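Local coordinates for protein internalin C2 (Listeria monocytogenes serotype 4b str. F2365, PDB 4FHO) that probably serves cell adhesion or invasion by the bacterium, through a curved leucine-rich-repeat domain behind a small helical N-terminal cap, at residues 14-19 with 36-41; 47-52 with 66-71; 61-66 with 84-89; 91-96 with 112-117; 104-109 with 129-134. All coordinates share one frame; numbering follows the deposited sequence. Where two conformers were deposited one is given.

Contact 1. Residues 14-19 with 36-41; sequences PINVIF and NVTDAV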
# COMPACT_ATOMS: atom_id res chain seq x y z
N PRO A 14 -19.72 15.46 17.80
CA PRO A 14 -19.74 16.00 16.43
C PRO A 14 -18.65 15.39 15.54
O PRO A 14 -17.56 15.09 16.03
CB PRO A 14 -19.51 17.49 16.64
CG PRO A 14 -20.07 17.77 17.98
CD PRO A 14 -19.73 16.55 18.80
N ILE A 15 -18.95 15.23 14.26
CA ILE A 15 -18.00 14.63 13.30
C ILE A 15 -16.69 15.43 13.21
O ILE A 15 -15.61 14.82 13.12
CB ILE A 15 -18.64 14.42 11.89
CG1 ILE A 15 -19.79 13.40 11.94
CG2 ILE A 15 -17.62 13.92 10.88
CD1 ILE A 15 -20.73 13.49 10.76
N ASN A 16 -16.77 16.76 13.28
CA ASN A 16 -15.55 17.61 13.21
C ASN A 16 -14.73 17.74 14.51
O ASN A 16 -13.71 18.44 14.51
CB ASN A 16 -15.85 19.00 12.59
CG ASN A 16 -16.72 19.90 13.47
OD1 ASN A 16 -17.28 19.48 14.48
ND2 ASN A 16 -16.84 21.15 13.06
N VAL A 17 -15.19 17.12 15.59
CA VAL A 17 -14.41 16.95 16.84
C VAL A 17 -13.59 15.68 16.73
O VAL A 17 -12.37 15.71 16.95
CB VAL A 17 -15.32 16.84 18.09
CG1 VAL A 17 -14.52 16.43 19.34
CG2 VAL A 17 -16.07 18.14 18.35
N ILE A 18 -14.27 14.57 16.42
CA ILE A 18 -13.64 13.24 16.22
C ILE A 18 -12.61 13.28 15.09
O ILE A 18 -11.51 12.77 15.24
CB ILE A 18 -14.69 12.15 15.87
CG1 ILE A 18 -15.75 11.96 16.96
CG2 ILE A 18 -14.03 10.79 15.64
CD1 ILE A 18 -16.96 11.22 16.44
N PHE A 19 -12.99 13.86 13.94
CA PHE A 19 -12.13 14.00 12.76
C PHE A 19 -11.79 15.48 12.58
O PHE A 19 -12.54 16.21 11.93
CB PHE A 19 -12.83 13.45 11.52
CG PHE A 19 -13.16 12.00 11.61
CD1 PHE A 19 -12.25 11.04 11.18
CD2 PHE A 19 -14.39 11.57 12.13
CE1 PHE A 19 -12.55 9.68 11.27
CE2 PHE A 19 -14.69 10.21 12.22
CZ PHE A 19 -13.77 9.26 11.79
N ASN A 36 -24.37 17.76 7.92
CA ASN A 36 -23.29 18.71 8.26
C ASN A 36 -22.18 18.04 9.08
O ASN A 36 -22.46 17.12 9.85
CB ASN A 36 -23.89 19.89 9.05
CG ASN A 36 -23.05 21.16 8.98
OD1 ASN A 36 -21.88 21.17 9.37
ND2 ASN A 36 -23.65 22.23 8.48
N VAL A 37 -20.94 18.51 8.92
CA VAL A 37 -19.79 18.04 9.74
C VAL A 37 -19.92 18.39 11.24
O VAL A 37 -19.27 17.76 12.07
CB VAL A 37 -18.43 18.58 9.24
CG1 VAL A 37 -18.11 18.07 7.84
CG2 VAL A 37 -18.39 20.11 9.31
N THR A 38 -20.73 19.41 11.56
CA THR A 38 -21.10 19.71 12.95
C THR A 38 -22.13 18.74 13.56
O THR A 38 -22.36 18.81 14.77
CB THR A 38 -21.63 21.16 13.11
OG1 THR A 38 -22.72 21.38 12.21
CG2 THR A 38 -20.54 22.18 12.82
N ASP A 39 -22.75 17.86 12.75
CA ASP A 39 -23.73 16.89 13.27
C ASP A 39 -23.06 15.80 14.09
O ASP A 39 -21.91 15.43 13.84
CB ASP A 39 -24.55 16.20 12.17
CG ASP A 39 -25.41 17.15 11.36
OD1 ASP A 39 -25.83 18.20 11.88
OD2 ASP A 39 -25.67 16.83 10.18
N ALA A 40 -23.82 15.28 15.05
CA ALA A 40 -23.39 14.20 15.94
C ALA A 40 -23.40 12.87 15.18
O ALA A 40 -24.19 12.67 14.24
CB ALA A 40 -24.30 14.13 17.18
N VAL A 41 -22.49 11.97 15.57
CA VAL A 41 -22.54 10.55 15.18
C VAL A 41 -22.39 9.68 16.43
O VAL A 41 -21.76 10.09 17.42
CB VAL A 41 -21.47 10.18 14.13
CG1 VAL A 41 -21.82 10.82 12.80
CG2 VAL A 41 -20.08 10.60 14.59

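Contact 2. Residues 47-52 with 66-71; sequences DGIATL and QYLNNL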
# COMPACT_ATOMS: atom_id res chain seq x y z
N ASP A 47 -19.03 2.50 13.17
CA ASP A 47 -18.87 1.04 12.92
C ASP A 47 -19.50 0.55 11.59
O ASP A 47 -19.10 -0.51 11.10
CB ASP A 47 -19.38 0.20 14.12
CG ASP A 47 -18.42 0.21 15.32
OD1 ASP A 47 -17.21 0.49 15.18
OD2 ASP A 47 -18.87 -0.07 16.44
N GLY A 48 -20.44 1.31 11.02
CA GLY A 48 -21.02 1.03 9.70
C GLY A 48 -20.25 1.56 8.48
O GLY A 48 -20.68 1.31 7.36
N ILE A 49 -19.13 2.27 8.68
CA ILE A 49 -18.29 2.74 7.56
C ILE A 49 -17.36 1.60 7.12
O ILE A 49 -16.43 1.24 7.83
CB ILE A 49 -17.45 4.00 7.90
CG1 ILE A 49 -18.37 5.14 8.36
CG2 ILE A 49 -16.63 4.45 6.68
CD1 ILE A 49 -17.67 6.41 8.75
N ALA A 50 -17.63 1.05 5.93
CA ALA A 50 -16.81 -0.02 5.35
C ALA A 50 -15.65 0.55 4.52
O ALA A 50 -14.55 0.01 4.58
CB ALA A 50 -17.67 -0.95 4.51
N THR A 51 -15.91 1.60 3.75
CA THR A 51 -14.93 2.25 2.88
C THR A 51 -14.98 3.76 3.06
O THR A 51 -16.05 4.34 3.28
CB THR A 51 -15.18 1.91 1.39
OG1 THR A 51 -16.50 2.32 1.01
CG2 THR A 51 -15.04 0.42 1.13
N LEU A 52 -13.80 4.39 2.98
CA LEU A 52 -13.65 5.84 3.13
C LEU A 52 -12.66 6.32 2.05
O LEU A 52 -11.57 5.74 1.91
CB LEU A 52 -13.17 6.18 4.54
CG LEU A 52 -13.31 7.62 5.06
CD1 LEU A 52 -14.77 8.07 5.09
CD2 LEU A 52 -12.71 7.76 6.45
N GLN A 66 -9.08 5.78 13.97
CA GLN A 66 -9.02 4.71 14.97
C GLN A 66 -10.38 4.17 15.42
O GLN A 66 -10.48 3.01 15.83
CB GLN A 66 -8.16 5.12 16.20
CG GLN A 66 -8.69 6.23 17.09
CD GLN A 66 -8.20 7.62 16.75
OE1 GLN A 66 -8.08 7.98 15.57
NE2 GLN A 66 -7.95 8.43 17.78
N TYR A 67 -11.42 5.03 15.34
CA TYR A 67 -12.79 4.67 15.72
C TYR A 67 -13.54 3.91 14.62
O TYR A 67 -14.59 3.33 14.90
CB TYR A 67 -13.60 5.91 16.15
CG TYR A 67 -12.97 6.65 17.30
CD1 TYR A 67 -12.98 6.10 18.59
CD2 TYR A 67 -12.35 7.89 17.12
CE1 TYR A 67 -12.37 6.75 19.66
CE2 TYR A 67 -11.77 8.57 18.19
CZ TYR A 67 -11.78 8.00 19.46
OH TYR A 67 -11.20 8.66 20.51
N LEU A 68 -13.01 3.89 13.40
CA LEU A 68 -13.62 3.15 12.30
C LEU A 68 -13.17 1.68 12.37
O LEU A 68 -12.35 1.23 11.55
CB LEU A 68 -13.32 3.83 10.96
CG LEU A 68 -13.61 5.34 10.88
CD1 LEU A 68 -13.37 5.84 9.47
CD2 LEU A 68 -15.02 5.69 11.32
N ASN A 69 -13.73 0.94 13.33
CA ASN A 69 -13.32 -0.46 13.64
C ASN A 69 -13.44 -1.42 12.45
O ASN A 69 -12.54 -2.20 12.20
CB ASN A 69 -14.09 -1.05 14.82
CG ASN A 69 -13.84 -0.30 16.11
OD1 ASN A 69 -12.71 -0.24 16.61
ND2 ASN A 69 -14.90 0.28 16.66
N ASN A 70 -14.55 -1.31 11.71
CA ASN A 70 -14.86 -2.21 10.60
C ASN A 70 -14.47 -1.67 9.21
O ASN A 70 -14.96 -2.17 8.20
CB ASN A 70 -16.36 -2.57 10.64
CG ASN A 70 -16.77 -3.19 11.97
OD1 ASN A 70 -16.03 -3.99 12.53
ND2 ASN A 70 -17.94 -2.81 12.47
N LEU A 71 -13.57 -0.66 9.18
CA LEU A 71 -13.06 -0.10 7.91
C LEU A 71 -12.31 -1.20 7.14
O LEU A 71 -11.50 -1.93 7.73
CB LEU A 71 -12.12 1.08 8.18
CG LEU A 71 -11.71 1.95 6.98
CD1 LEU A 71 -12.90 2.69 6.40
CD2 LEU A 71 -10.63 2.92 7.43

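Contact 3. Residues 61-66 with 84-89; sequences TIEGIQ and LTPLKN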
# COMPACT_ATOMS: atom_id res chain seq x y z
N THR A 61 -4.14 15.17 8.47
CA THR A 61 -4.16 14.27 9.62
C THR A 61 -5.35 13.33 9.54
O THR A 61 -6.45 13.75 9.15
CB THR A 61 -4.19 15.03 10.96
OG1 THR A 61 -4.32 14.10 12.04
CG2 THR A 61 -5.35 16.01 11.01
N ILE A 62 -5.12 12.07 9.91
CA ILE A 62 -6.16 11.04 9.92
C ILE A 62 -6.61 10.69 11.34
O ILE A 62 -7.18 9.63 11.55
CB ILE A 62 -5.74 9.78 9.11
CG1 ILE A 62 -4.49 9.10 9.69
CG2 ILE A 62 -5.57 10.19 7.63
CD1 ILE A 62 -4.19 7.74 9.09
N GLU A 63 -6.38 11.59 12.29
CA GLU A 63 -6.97 11.49 13.64
C GLU A 63 -8.48 11.24 13.53
O GLU A 63 -9.17 11.88 12.74
CB GLU A 63 -6.70 12.77 14.45
CG GLU A 63 -7.31 12.83 15.84
CD GLU A 63 -6.89 11.67 16.73
OE1 GLU A 63 -5.76 11.15 16.56
OE2 GLU A 63 -7.71 11.29 17.60
N GLY A 64 -8.97 10.29 14.33
CA GLY A 64 -10.36 9.85 14.30
C GLY A 64 -10.58 8.53 13.60
O GLY A 64 -11.58 7.86 13.87
N ILE A 65 -9.69 8.17 12.66
CA ILE A 65 -9.78 6.91 11.91
C ILE A 65 -9.77 5.68 12.82
O ILE A 65 -10.42 4.67 12.49
CB ILE A 65 -8.70 6.81 10.78
CG1 ILE A 65 -9.17 5.94 9.62
CG2 ILE A 65 -7.38 6.28 11.30
CD1 ILE A 65 -10.13 6.65 8.71
N GLN A 66 -9.08 5.78 13.97
CA GLN A 66 -9.02 4.71 14.97
C GLN A 66 -10.38 4.17 15.42
O GLN A 66 -10.48 3.01 15.83
CB GLN A 66 -8.16 5.12 16.20
CG GLN A 66 -8.69 6.23 17.09
CD GLN A 66 -8.20 7.62 16.75
OE1 GLN A 66 -8.08 7.98 15.57
NE2 GLN A 66 -7.95 8.43 17.78
N LEU A 84 0.76 8.01 10.45
CA LEU A 84 -0.15 6.87 10.26
C LEU A 84 -0.54 6.20 11.57
O LEU A 84 -1.23 5.18 11.55
CB LEU A 84 0.50 5.86 9.30
CG LEU A 84 0.80 6.39 7.89
CD1 LEU A 84 1.42 5.30 7.05
CD2 LEU A 84 -0.45 6.96 7.21
N THR A 85 -0.15 6.79 12.71
CA THR A 85 -0.45 6.22 14.04
C THR A 85 -1.93 5.86 14.29
O THR A 85 -2.21 4.81 14.86
CB THR A 85 0.15 7.14 15.16
OG1 THR A 85 1.58 7.10 15.05
CG2 THR A 85 -0.26 6.69 16.56
N PRO A 86 -2.89 6.70 13.81
CA PRO A 86 -4.32 6.37 13.98
C PRO A 86 -4.82 5.07 13.31
O PRO A 86 -5.86 4.55 13.73
CB PRO A 86 -5.02 7.58 13.35
CG PRO A 86 -4.08 8.69 13.61
CD PRO A 86 -2.74 8.08 13.33
N LEU A 87 -4.10 4.56 12.31
CA LEU A 87 -4.36 3.24 11.69
C LEU A 87 -3.94 2.00 12.50
O LEU A 87 -4.43 0.92 12.17
CB LEU A 87 -3.66 3.11 10.32
CG LEU A 87 -4.02 4.06 9.20
CD1 LEU A 87 -3.19 3.79 7.96
CD2 LEU A 87 -5.50 3.90 8.89
N LYS A 88 -3.08 2.16 13.52
CA LYS A 88 -2.30 1.04 14.15
C LYS A 88 -3.08 -0.20 14.51
O LYS A 88 -2.58 -1.31 14.37
CB LYS A 88 -1.73 1.46 15.50
CG LYS A 88 -0.39 2.17 15.55
CD LYS A 88 0.12 2.29 16.99
CE LYS A 88 -0.85 2.98 17.94
NZ LYS A 88 -0.21 3.83 18.97
N ASN A 89 -4.25 0.02 15.11
CA ASN A 89 -5.05 -1.05 15.71
C ASN A 89 -6.25 -1.47 14.86
O ASN A 89 -7.06 -2.29 15.31
CB ASN A 89 -5.51 -0.64 17.12
CG ASN A 89 -4.35 -0.36 18.06
OD1 ASN A 89 -3.29 -0.97 17.97
ND2 ASN A 89 -4.56 0.55 18.99

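Contact 4. Residues 91-96 with 112-117; sequences TKITEL and LQSIKT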
# COMPACT_ATOMS: atom_id res chain seq x y z
N THR A 91 -8.08 -3.71 12.41
CA THR A 91 -7.93 -5.16 12.23
C THR A 91 -8.60 -5.74 10.98
O THR A 91 -8.31 -6.89 10.65
CB THR A 91 -8.46 -5.90 13.47
OG1 THR A 91 -9.85 -5.60 13.64
CG2 THR A 91 -7.68 -5.47 14.73
N LYS A 92 -9.45 -4.97 10.28
CA LYS A 92 -10.19 -5.43 9.08
C LYS A 92 -9.87 -4.68 7.76
O LYS A 92 -10.48 -5.00 6.74
CB LYS A 92 -11.70 -5.35 9.37
CG LYS A 92 -12.13 -6.29 10.48
CD LYS A 92 -13.63 -6.25 10.72
CE LYS A 92 -14.00 -6.99 11.99
NZ LYS A 92 -15.36 -6.58 12.42
N ILE A 93 -8.93 -3.73 7.78
CA ILE A 93 -8.51 -3.00 6.57
C ILE A 93 -7.81 -3.99 5.61
O ILE A 93 -6.90 -4.70 6.04
CB ILE A 93 -7.64 -1.75 6.90
CG1 ILE A 93 -7.29 -0.95 5.63
CG2 ILE A 93 -6.36 -2.10 7.62
CD1 ILE A 93 -6.82 0.46 5.91
N THR A 94 -8.32 -4.11 4.38
CA THR A 94 -7.71 -4.94 3.31
C THR A 94 -7.10 -4.14 2.14
O THR A 94 -6.28 -4.68 1.41
CB THR A 94 -8.70 -5.98 2.74
OG1 THR A 94 -9.79 -5.33 2.08
CG2 THR A 94 -9.26 -6.89 3.83
N GLU A 95 -7.55 -2.90 1.97
CA GLU A 95 -7.14 -2.01 0.89
C GLU A 95 -6.71 -0.69 1.52
O GLU A 95 -7.52 -0.00 2.13
CB GLU A 95 -8.30 -1.81 -0.09
CG GLU A 95 -8.00 -0.86 -1.25
CD GLU A 95 -8.86 0.41 -1.24
OE1 GLU A 95 -10.00 0.38 -1.78
OE2 GLU A 95 -8.38 1.45 -0.73
N LEU A 96 -5.42 -0.36 1.38
CA LEU A 96 -4.87 0.91 1.89
C LEU A 96 -4.11 1.63 0.76
O LEU A 96 -3.11 1.12 0.28
CB LEU A 96 -3.95 0.63 3.08
CG LEU A 96 -3.33 1.81 3.81
CD1 LEU A 96 -4.36 2.84 4.28
CD2 LEU A 96 -2.52 1.25 4.96
N LEU A 112 -0.72 -4.24 10.64
CA LEU A 112 -1.95 -4.36 9.84
C LEU A 112 -1.93 -5.64 8.98
O LEU A 112 -1.90 -5.56 7.74
CB LEU A 112 -2.15 -3.10 8.97
CG LEU A 112 -2.16 -1.74 9.67
CD1 LEU A 112 -2.49 -0.64 8.68
CD2 LEU A 112 -3.13 -1.69 10.83
N GLN A 113 -1.97 -6.80 9.63
CA GLN A 113 -1.81 -8.13 8.97
C GLN A 113 -2.92 -8.44 7.95
O GLN A 113 -2.68 -9.17 6.98
CB GLN A 113 -1.72 -9.27 10.00
CG GLN A 113 -1.31 -10.63 9.41
CD GLN A 113 -0.97 -11.70 10.44
OE1 GLN A 113 -1.28 -11.58 11.63
NE2 GLN A 113 -0.33 -12.76 9.98
N SER A 114 -4.11 -7.86 8.15
CA SER A 114 -5.24 -8.02 7.21
C SER A 114 -5.06 -7.42 5.80
O SER A 114 -5.85 -7.76 4.90
CB SER A 114 -6.54 -7.47 7.83
OG SER A 114 -6.44 -6.10 8.17
N ILE A 115 -4.06 -6.54 5.59
CA ILE A 115 -3.90 -5.82 4.29
C ILE A 115 -3.59 -6.76 3.11
O ILE A 115 -2.63 -7.55 3.16
CB ILE A 115 -2.85 -4.69 4.35
CG1 ILE A 115 -3.30 -3.58 5.31
CG2 ILE A 115 -2.66 -4.03 2.98
CD1 ILE A 115 -2.30 -2.45 5.46
N LYS A 116 -4.43 -6.69 2.08
CA LYS A 116 -4.26 -7.42 0.81
C LYS A 116 -3.70 -6.53 -0.32
O LYS A 116 -2.93 -7.01 -1.13
CB LYS A 116 -5.58 -8.02 0.34
CG LYS A 116 -6.07 -9.20 1.18
CD LYS A 116 -7.56 -9.45 0.93
CE LYS A 116 -7.92 -10.92 0.81
NZ LYS A 116 -9.30 -11.01 0.24
N THR A 117 -4.12 -5.27 -0.38
CA THR A 117 -3.68 -4.32 -1.42
C THR A 117 -3.11 -3.09 -0.72
O THR A 117 -3.80 -2.46 0.10
CB THR A 117 -4.84 -3.94 -2.35
OG1 THR A 117 -5.31 -5.12 -3.04
CG2 THR A 117 -4.46 -2.83 -3.39

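Contact 5. Residues 104-109 with 129-134; sequences KNVSAI and TPLAGL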
# COMPACT_ATOMS: atom_id res chain seq x y z
N LYS A 104 7.50 9.11 4.55
CA LYS A 104 8.91 9.01 4.93
C LYS A 104 9.29 7.64 5.47
O LYS A 104 10.35 7.13 5.17
CB LYS A 104 9.39 10.12 5.88
CG LYS A 104 9.14 11.54 5.38
CD LYS A 104 10.34 12.15 4.65
CE LYS A 104 10.48 13.64 4.91
NZ LYS A 104 9.35 14.37 4.28
N ASN A 105 8.43 7.06 6.30
CA ASN A 105 8.51 5.66 6.68
C ASN A 105 7.09 5.11 6.83
O ASN A 105 6.15 5.87 6.96
CB ASN A 105 9.30 5.53 7.99
CG ASN A 105 8.54 6.05 9.19
OD1 ASN A 105 7.76 5.32 9.81
ND2 ASN A 105 8.74 7.32 9.52
N VAL A 106 6.97 3.78 6.88
CA VAL A 106 5.68 3.10 7.10
C VAL A 106 5.72 2.16 8.33
O VAL A 106 5.08 1.12 8.33
CB VAL A 106 5.21 2.40 5.81
CG1 VAL A 106 4.92 3.45 4.74
CG2 VAL A 106 6.23 1.38 5.34
N SER A 107 6.44 2.56 9.38
CA SER A 107 6.53 1.77 10.63
C SER A 107 5.16 1.47 11.23
O SER A 107 4.90 0.36 11.68
CB SER A 107 7.41 2.47 11.68
OG SER A 107 8.73 2.62 11.19
N ALA A 108 4.26 2.46 11.16
CA ALA A 108 2.93 2.36 11.75
C ALA A 108 2.00 1.30 11.13
O ALA A 108 0.99 0.99 11.74
CB ALA A 108 2.23 3.72 11.74
N ILE A 109 2.32 0.76 9.95
CA ILE A 109 1.46 -0.27 9.33
C ILE A 109 1.89 -1.72 9.57
O ILE A 109 1.18 -2.63 9.12
CB ILE A 109 1.21 -0.00 7.82
CG1 ILE A 109 2.44 -0.24 6.95
CG2 ILE A 109 0.70 1.42 7.62
CD1 ILE A 109 2.09 -0.46 5.51
N THR A 129 11.10 -2.58 5.46
CA THR A 129 11.20 -3.51 6.59
C THR A 129 9.87 -3.73 7.36
O THR A 129 9.54 -4.88 7.65
CB THR A 129 12.35 -3.15 7.55
OG1 THR A 129 13.56 -2.94 6.81
CG2 THR A 129 12.64 -4.31 8.46
N PRO A 130 9.08 -2.66 7.62
CA PRO A 130 7.78 -2.85 8.28
C PRO A 130 6.75 -3.71 7.53
O PRO A 130 5.80 -4.18 8.15
CB PRO A 130 7.26 -1.42 8.44
CG PRO A 130 8.51 -0.60 8.55
CD PRO A 130 9.36 -1.22 7.48
N LEU A 131 6.93 -3.94 6.23
CA LEU A 131 5.99 -4.76 5.46
C LEU A 131 6.17 -6.28 5.66
O LEU A 131 5.27 -7.04 5.30
CB LEU A 131 6.05 -4.39 3.96
CG LEU A 131 5.98 -2.90 3.57
CD1 LEU A 131 5.77 -2.74 2.06
CD2 LEU A 131 4.91 -2.13 4.34
N ALA A 132 7.29 -6.73 6.24
CA ALA A 132 7.58 -8.19 6.34
C ALA A 132 6.52 -9.06 7.02
O ALA A 132 6.40 -10.23 6.68
CB ALA A 132 8.94 -8.43 6.99
N GLY A 133 5.75 -8.46 7.93
CA GLY A 133 4.63 -9.15 8.62
C GLY A 133 3.28 -9.16 7.92
O GLY A 133 2.32 -9.78 8.41
N LEU A 134 3.20 -8.48 6.77
CA LEU A 134 1.94 -8.34 6.01
C LEU A 134 1.79 -9.53 5.07
O LEU A 134 1.84 -9.40 3.84
CB LEU A 134 1.93 -7.00 5.26
CG LEU A 134 2.19 -5.76 6.11
CD1 LEU A 134 1.92 -4.51 5.28
CD2 LEU A 134 1.38 -5.73 7.39

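Contact 1. Residues 14-19 with 36-41
Pro14 and Ala40 form an antiparallel non-hydrogen-bonded pair, CA to CA 4.1 Å. Two backbone bonds continue from it. Ile15 N gives 3.0 Å to Asp39 O, with 154° at the hydrogen; Asn16 N to Val37 O, also 3.0 Å, is more bent. Both acceptors belong to the type I turn Asn36-Asp39, so this turn holds the first residues of helix 15-18. The turn is itself braced: Asn36 OD1 takes Thr38 N at 3.0 Å in an Asx turn, while Asp39 OD2 receives Asn36 N from above the carboxylate plane and, weakly, Ser35 N. Beneath the backbone, Ile15 and Val41 cross at about a right angle, CG1 of Ile15 only 3.4 Å from CG1 of Val41, a tight fit. With CG1 beside the backbone N (chi1 -70°), Val41 sends CG1 to Ile15 and leaves CG2 for Ile18 CD1, 3.7 Å away. The two short strands and the helices around them form the N-terminal cap, whose sequence family is grouped with EF-hand proteins; helix 22-31 lies against Ile15 and Val37, and Leu46 of helix 43-47 against Ile18 and Val41. On the outer side, the amide of Asn16 runs alongside Thr38, its ND2 3.8 Å from Thr38 CG2.

Contact 2. Residues 47-52 with 66-71
The junction between the N-terminal cap and the first strand of the leucine-rich-repeat sheet is made here, where Asp47 and Ile49 meet the turn that leads into strand 73-75. Two neighbouring asparagines grip Asp47 at different points, a feature of this junction. Asn69 ND2 donates to Asp47 OD1 at 2.8 Å, on the syn lone pair of the carboxylate, and the bond is nearly straight (163°). Asn70 ND2 reaches the backbone carbonyl, Asp47 O, at 2.9 Å. Each acceptor lies close to the amide plane of its asparagine. Further partners join: Asn69 ND2 also meets Glu7 O, Asn70 OD1 takes Lys92 NZ, and Gln43 NE2 bonds weakly to Asp47 OD1. Ile49 O, by contrast, is buried with no partner in the model. Below this polar rim Leu68 forks between two neighbours, CD2 3.8 Å from Ile49 CD1 and CD1 3.6 Å from Leu52 CD2. Leu71 runs beside Ile49, pointing the same way; its chi1 of -168°, which swings CG away from the backbone N, carries CD1 to 4.0 Å from Leu52 CB. Helix 22-31 closes over Ile49 and Leu52. Inward-pointing aliphatic residues stacked from coil to coil are typical of the leucine-rich-repeat solenoid, here at its capped end.

Contact 3. Residues 61-66 with 84-89
Ile62 and Ile65 receive the pyrrolidine ring of Pro86, which can be followed atom by atom from its root. Pro86 CB points to segment 61-66 and lies 3.4 Å from Ile65 CG2, tighter than an ordinary carbon contact, with Ile62 O at 3.5 Å on the same carbon. CG, one step out, stands over the peptide after Ile62, 3.9 Å from Glu63 N, and also 4.0 Å from Ile62 CG1. CD turns back toward the ring nitrogen and has Ile62 CG1 as its neighbour. The carbonyl of the same proline approaches Ile65 CG2 and the CA of Gln66; Gln66 N is near it too, but the angle is too poor for a hydrogen bond, so the contact rests on shape. Both segments belong to the convex side of successive coils of the leucine-rich-repeat solenoid, where short 3-10 turns, one starting at Ile65 and one at 85-87, stand across from the parallel strands. Inward from the proline, Ile62 and Leu87 meet at about a right angle, Ile62 CD1 3.7 Å from Leu87 CG. Ile62 CG1 sits between its backbone N and carbonyl carbon (chi1 62°), which aims CD1 at Leu87 and, more loosely, Leu84. Leu74 of strand 73-75 backs Ile65 and Leu87. The receiving turn, type II from Ile62 to Ile65, is braced by Gln66: OE1 accepts Gly64 N from above its carbonyl plane. NE2 bonds at 2.9 Å to Glu63 OE2, which lies near the amide plane of Gln66, while NE2 stands above the carboxylate plane. Thr61 OG1 accepts Glu63 N in an ST turn.

Contact 4. Residues 91-96 with 112-117
Thr94 O is the busiest acceptor where segment 91-96 meets 112-117: it takes two successive amides, Lys116 N at 2.8 Å and Thr117 N at 2.9 Å. Thr117 N approaches almost head-on, Lys116 N from the flank. The return bond, Leu96 N to Thr117 O, is 2.9 Å and almost straight (171° at the hydrogen), completing a parallel bridge between Glu95 and Thr117. One step earlier the carbonyl of Ile93 is met by a side chain: Ser114 OG donates to Ile93 O at 2.6 Å. With OG between its own N and carbonyl carbon (chi1 59°), Ser114 turns the hydroxyl into the backbone of the preceding coil, and the nearby Ile115 N, at a poor angle, does not bond to that carbonyl. Thr94 OG1 bonds weakly to Ile72 O. The carboxylate of Glu95 lies near those of Glu75 and Glu97, a placing left doubtful by its second conformer. Lys92 NZ goes to Asn70 OD1 in the coil before. On the inner side the cover is apolar. Ile93 and Ile115 run side by side, pointing the same way, and Leu96 CD2 packs 3.7 Å from Ile115 CD1, with CD1 of Leu112 also near. The backbone pattern carries on from Ile72 and Leu74 to Glu95 and from Leu96 to Asp119, so strand 95-97 lies in the parallel sheet between 73-75, whose Leu74 packs on Ile93 and Leu96, and 117-119.

Contact 5. Residues 104-109 with 129-134
On the convex side of the leucine-rich-repeat solenoid, the 3-10 turns 107-109 and 129-131 of two successive coils lie against each other, and Pro130 is the wedge between them. Its CB rests 3.3 Å from Val106 O, and its CG 3.7 Å from Ser107 CA, so the ring sits on the start of the preceding turn. Deeper in, Leu131 extends CD2 between two residues of segment 104-109: Ile109 CD1 at 3.5 Å, a tight contact, and Val106 CG2 at 3.9 Å. Ile109 takes CG1 between its backbone N and carbonyl carbon (chi1 71°), and this directs CD1 toward the leucines of the next coil. Leu134 meets it at about a right angle, CD1 4.1 Å from Ile109 CD1, while the other methyl, CD2, touches Ile109 O. Leu118 of strand 117-119 packs against Ile109, Leu131 and Leu134 alike, which joins this layer to the sheet. The first turn has its own polar brace. Asn105 OD1 accepts Ser107 N at 3.1 Å in the carbonyl plane, on a lone pair, which makes an Asx turn; the hydroxyl of Ser107 reaches the same oxygen from well above that plane. At the edge, Lys104 makes the polar link to the next coil, through Thr123 and Gln124. Between the two segments themselves there is apolar packing plus carbon-to-carbonyl touches, so the fit of the turns is set by methyl and ring contacts, with little directional constraint.

From the N terminus, contact 1 closes a loop over helix 22-31 inside the cap, before any other contact opens. Contacts 2, 3, 4 and 5 each close roughly one coil of the solenoid, with 13 to 19 residues between their segments. Contacts 2 and 3 cross: 61-66 lies between 47-52 and 66-71, sharing Gln66, and 84-89 follows both. Phe19 of contact 1 packs on Leu68 and Gly64, tying the cap to these first coils. Contact 4 starts after contact 3 ends, yet touches it through Leu87 and Leu112, and reaches contact 2 by Lys92 and Asn70. Contact 5 crosses contact 4. Contacts 2 and 4 reach the parallel sheet, while 3 and 5 join the convex turns.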